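Local coordinates for protein MATE family efflux transporter (Vibrio cholerae, PDB 6IDP) that probably exports drugs and other toxic compounds across the bacterial inner membrane, through proton-dependent changes of shape, at residues Ile312-Val317 with Cys366-Ser371. Numbering follows the deposited sequence.
With OLC ((2R)-2,3-dihydroxypropyl (9Z)-octadec-9-enoate), chain P.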
ATOM      1  N   ILE A 312      20.682   6.933   3.310  1.00 30.71           N
ATOM      2  CA  ILE A 312      20.445   7.640   2.054  1.00 34.24           C
ATOM      3  C   ILE A 312      18.947   7.817   1.825  1.00 33.15           C
ATOM      4  O   ILE A 312      18.483   8.910   1.507  1.00 32.18           O
ATOM      5  CB  ILE A 312      21.065   6.896   0.851  1.00 33.40           C
ATOM      6  CG1 ILE A 312      22.589   6.949   0.917  1.00 28.90           C
ATOM      7  CG2 ILE A 312      20.587   7.499  -0.463  1.00 35.85           C
ATOM      8  CD1 ILE A 312      23.271   6.168  -0.191  1.00 29.55           C
ATOM      9  N   ALA A 313      18.198   6.733   2.006  1.00 31.48           N
ATOM     10  CA  ALA A 313      16.747   6.761   1.858  1.00 31.57           C
ATOM     11  C   ALA A 313      16.096   7.743   2.828  1.00 30.89           C
ATOM     12  O   ALA A 313      15.183   8.478   2.454  1.00 26.40           O
ATOM     13  CB  ALA A 313      16.172   5.366   2.058  1.00 23.00           C
ATOM     14  N   CYS A 314      16.564   7.746   4.073  1.00 29.99           N
ATOM     15  CA  CYS A 314      16.016   8.643   5.085  1.00 30.01           C
ATOM     16  C   CYS A 314      16.325  10.100   4.761  1.00 31.18           C
ATOM     17  O   CYS A 314      15.491  10.978   4.982  1.00 37.24           O
ATOM     18  CB  CYS A 314      16.553   8.288   6.473  1.00 25.51           C
ATOM     19  SG  CYS A 314      15.848   6.784   7.183  1.00 30.52           S
ATOM     20  N   GLN A 315      17.522  10.352   4.239  1.00 28.85           N
ATOM     21  CA  GLN A 315      17.910  11.702   3.849  1.00 33.96           C
ATOM     22  C   GLN A 315      16.999  12.241   2.756  1.00 36.25           C
ATOM     23  O   GLN A 315      16.547  13.385   2.827  1.00 34.13           O
ATOM     24  CB  GLN A 315      19.363  11.738   3.375  1.00 37.56           C
ATOM     25  CG  GLN A 315      20.380  11.580   4.486  1.00 50.14           C
ATOM     26  CD  GLN A 315      21.789  11.412   3.957  1.00 56.09           C
ATOM     27  OE1 GLN A 315      22.131  11.933   2.895  1.00 59.59           O
ATOM     28  NE2 GLN A 315      22.611  10.674   4.692  1.00 58.77           N
ATOM     29  N   PHE A 316      16.732  11.418   1.747  1.00 29.21           N
ATOM     30  CA  PHE A 316      15.851  11.832   0.666  1.00 31.86           C
ATOM     31  C   PHE A 316      14.458  12.160   1.192  1.00 30.92           C
ATOM     32  O   PHE A 316      13.914  13.219   0.895  1.00 32.12           O
ATOM     33  CB  PHE A 316      15.756  10.756  -0.419  1.00 29.38           C
ATOM     34  CG  PHE A 316      14.685  11.027  -1.439  1.00 29.00           C
ATOM     35  CD1 PHE A 316      14.908  11.912  -2.483  1.00 34.59           C
ATOM     36  CD2 PHE A 316      13.450  10.410  -1.346  1.00 32.63           C
ATOM     37  CE1 PHE A 316      13.918  12.170  -3.417  1.00 34.01           C
ATOM     38  CE2 PHE A 316      12.452  10.665  -2.281  1.00 35.16           C
ATOM     39  CZ  PHE A 316      12.690  11.545  -3.316  1.00 25.66           C
ATOM     40  N   VAL A 317      13.891  11.247   1.977  1.00 29.35           N
ATOM     41  CA  VAL A 317      12.540  11.411   2.502  1.00 30.24           C
ATOM     42  C   VAL A 317      12.383  12.703   3.301  1.00 32.47           C
ATOM     43  O   VAL A 317      11.444  13.466   3.077  1.00 31.07           O
ATOM     44  CB  VAL A 317      12.138  10.215   3.387  1.00 26.00           C
ATOM     45  CG1 VAL A 317      10.863  10.525   4.158  1.00 21.76           C
ATOM     46  CG2 VAL A 317      11.963   8.968   2.535  1.00 27.05           C
ATOM     47  N   CYS A 366       8.692   6.726   9.346  1.00 33.96           N
ATOM     48  CA  CYS A 366       7.972   5.644  10.006  1.00 28.27           C
ATOM     49  C   CYS A 366       7.568   4.565   9.003  1.00 29.61           C
ATOM     50  O   CYS A 366       7.718   3.370   9.271  1.00 30.28           O
ATOM     51  CB  CYS A 366       6.739   6.192  10.726  1.00 24.63           C
ATOM     52  SG  CYS A 366       5.892   4.983  11.763  1.00 38.05           S
ATOM     53  N   MET A 367       7.060   4.995   7.852  1.00 24.15           N
ATOM     54  CA  MET A 367       6.721   4.079   6.768  1.00 27.35           C
ATOM     55  C   MET A 367       7.955   3.324   6.292  1.00 30.19           C
ATOM     56  O   MET A 367       7.902   2.125   6.025  1.00 28.40           O
ATOM     57  CB  MET A 367       6.097   4.838   5.598  1.00 25.96           C
ATOM     58  CG  MET A 367       4.766   5.502   5.919  1.00 32.12           C
ATOM     59  SD  MET A 367       4.259   6.694   4.655  1.00 35.52           S
ATOM     60  CE  MET A 367       4.178   5.647   3.207  1.00 38.18           C
ATOM     61  N   LEU A 368       9.064   4.045   6.190  1.00 27.95           N
ATOM     62  CA  LEU A 368      10.320   3.489   5.705  1.00 31.22           C
ATOM     63  C   LEU A 368      10.856   2.433   6.664  1.00 29.00           C
ATOM     64  O   LEU A 368      11.281   1.357   6.248  1.00 28.83           O
ATOM     65  CB  LEU A 368      11.351   4.602   5.518  1.00 32.61           C
ATOM     66  CG  LEU A 368      12.193   4.604   4.244  1.00 41.95           C
ATOM     67  CD1 LEU A 368      11.307   4.701   3.014  1.00 42.71           C
ATOM     68  CD2 LEU A 368      13.185   5.755   4.282  1.00 41.11           C
ATOM     69  N   MET A 369      10.820   2.750   7.953  1.00 26.88           N
ATOM     70  CA  MET A 369      11.345   1.858   8.976  1.00 28.58           C
ATOM     71  C   MET A 369      10.544   0.557   9.063  1.00 30.63           C
ATOM     72  O   MET A 369      11.115  -0.503   9.326  1.00 24.43           O
ATOM     73  CB  MET A 369      11.371   2.564  10.333  1.00 24.07           C
ATOM     74  CG  MET A 369      12.348   3.733  10.406  1.00 24.32           C
ATOM     75  SD  MET A 369      14.062   3.253  10.098  1.00 33.97           S
ATOM     76  CE  MET A 369      14.298   3.769   8.398  1.00 26.57           C
ATOM     77  N   VAL A 370       9.233   0.638   8.836  1.00 24.08           N
ATOM     78  CA  VAL A 370       8.390  -0.555   8.814  1.00 23.78           C
ATOM     79  C   VAL A 370       8.829  -1.499   7.698  1.00 28.92           C
ATOM     80  O   VAL A 370       9.037  -2.691   7.928  1.00 29.45           O
ATOM     81  CB  VAL A 370       6.892  -0.211   8.626  1.00 24.35           C
ATOM     82  CG1 VAL A 370       6.094  -1.462   8.266  1.00 22.66           C
ATOM     83  CG2 VAL A 370       6.330   0.433   9.884  1.00 22.68           C
ATOM     84  N   SER A 371       8.979  -0.955   6.495  1.00 27.45           N
ATOM     85  CA  SER A 371       9.366  -1.754   5.338  1.00 26.57           C
ATOM     86  C   SER A 371      10.784  -2.305   5.477  1.00 23.42           C
ATOM     87  O   SER A 371      11.073  -3.406   5.015  1.00 32.53           O
ATOM     88  CB  SER A 371       9.245  -0.929   4.054  1.00 29.44           C
ATOM     89  OG  SER A 371      10.212   0.106   4.025  1.00 37.77           O
TER
HETATM   90  C18 OLC P 515      11.864   8.795  -7.578  1.00 56.72           C
HETATM   91  C10 OLC P 515      18.452  10.389  -4.639  1.00 68.99           C
HETATM   92  C9  OLC P 515      19.454  11.001  -5.309  1.00 68.38           C
HETATM   93  C17 OLC P 515      12.340   9.718  -6.477  1.00 52.23           C
HETATM   94  C11 OLC P 515      18.256   8.890  -4.739  1.00 67.75           C
HETATM   95  C8  OLC P 515      20.412  10.206  -6.172  1.00 63.73           C
HETATM   96  C16 OLC P 515      13.774   9.388  -6.117  1.00 45.49           C
HETATM   97  C12 OLC P 515      17.288   8.413  -3.677  1.00 61.89           C
HETATM   98  C7  OLC P 515      21.086  11.123  -7.172  1.00 61.84           C
HETATM   99  C15 OLC P 515      13.807   8.177  -5.211  1.00 37.86           C
HETATM  100  C13 OLC P 515      15.874   8.826  -4.026  1.00 56.61           C
HETATM  101  C6  OLC P 515      22.508  11.416  -6.743  1.00 61.25           C
HETATM  102  C14 OLC P 515      15.245   7.797  -4.938  1.00 48.56           C
HETATM  103  C5  OLC P 515      23.381  10.207  -6.999  1.00 63.13           C
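Leu368 supplies the main bump of this contact: its CD2 methyl pushes into a shallow hollow on helix 303-330 walled by Ala313, Cys314 and Val317. CD2 lies 3.7 Å from CB of Ala313. One turn further on, CG2 of Val317 stands 3.9 Å from CD2 of Leu368, while SG of Cys314 closes the hollow. CD2 of Leu368 also lies against the backbone, 3.8 Å from C of Ala313 and close to N of Cys314. Beside this bump a second, smaller one forms where Met369, bent at both chi2 and chi3, brings CE to 3.6 Å from SG of Cys314. Both segments lie within the second of the chain's two MatE family regions, in an all-helical transporter of the MATE family; the axes of 312-317 and 366-371 run nearly antiparallel (158°) and come within 10.7 Å. The touching residues are buried, and no hydrogen bond crosses between the segments. Helix 281-299 also covers Ala313, through Met286 and Leu290, and Tyr429 packs on Met369. Phe316 leaves helix 303-330 on another side, CG anti to its own N (chi1 170°), and an oleoyl chain of a monoolein lipid runs over one ring face, C13 standing 3.5 Å above the plane and offset toward the rim.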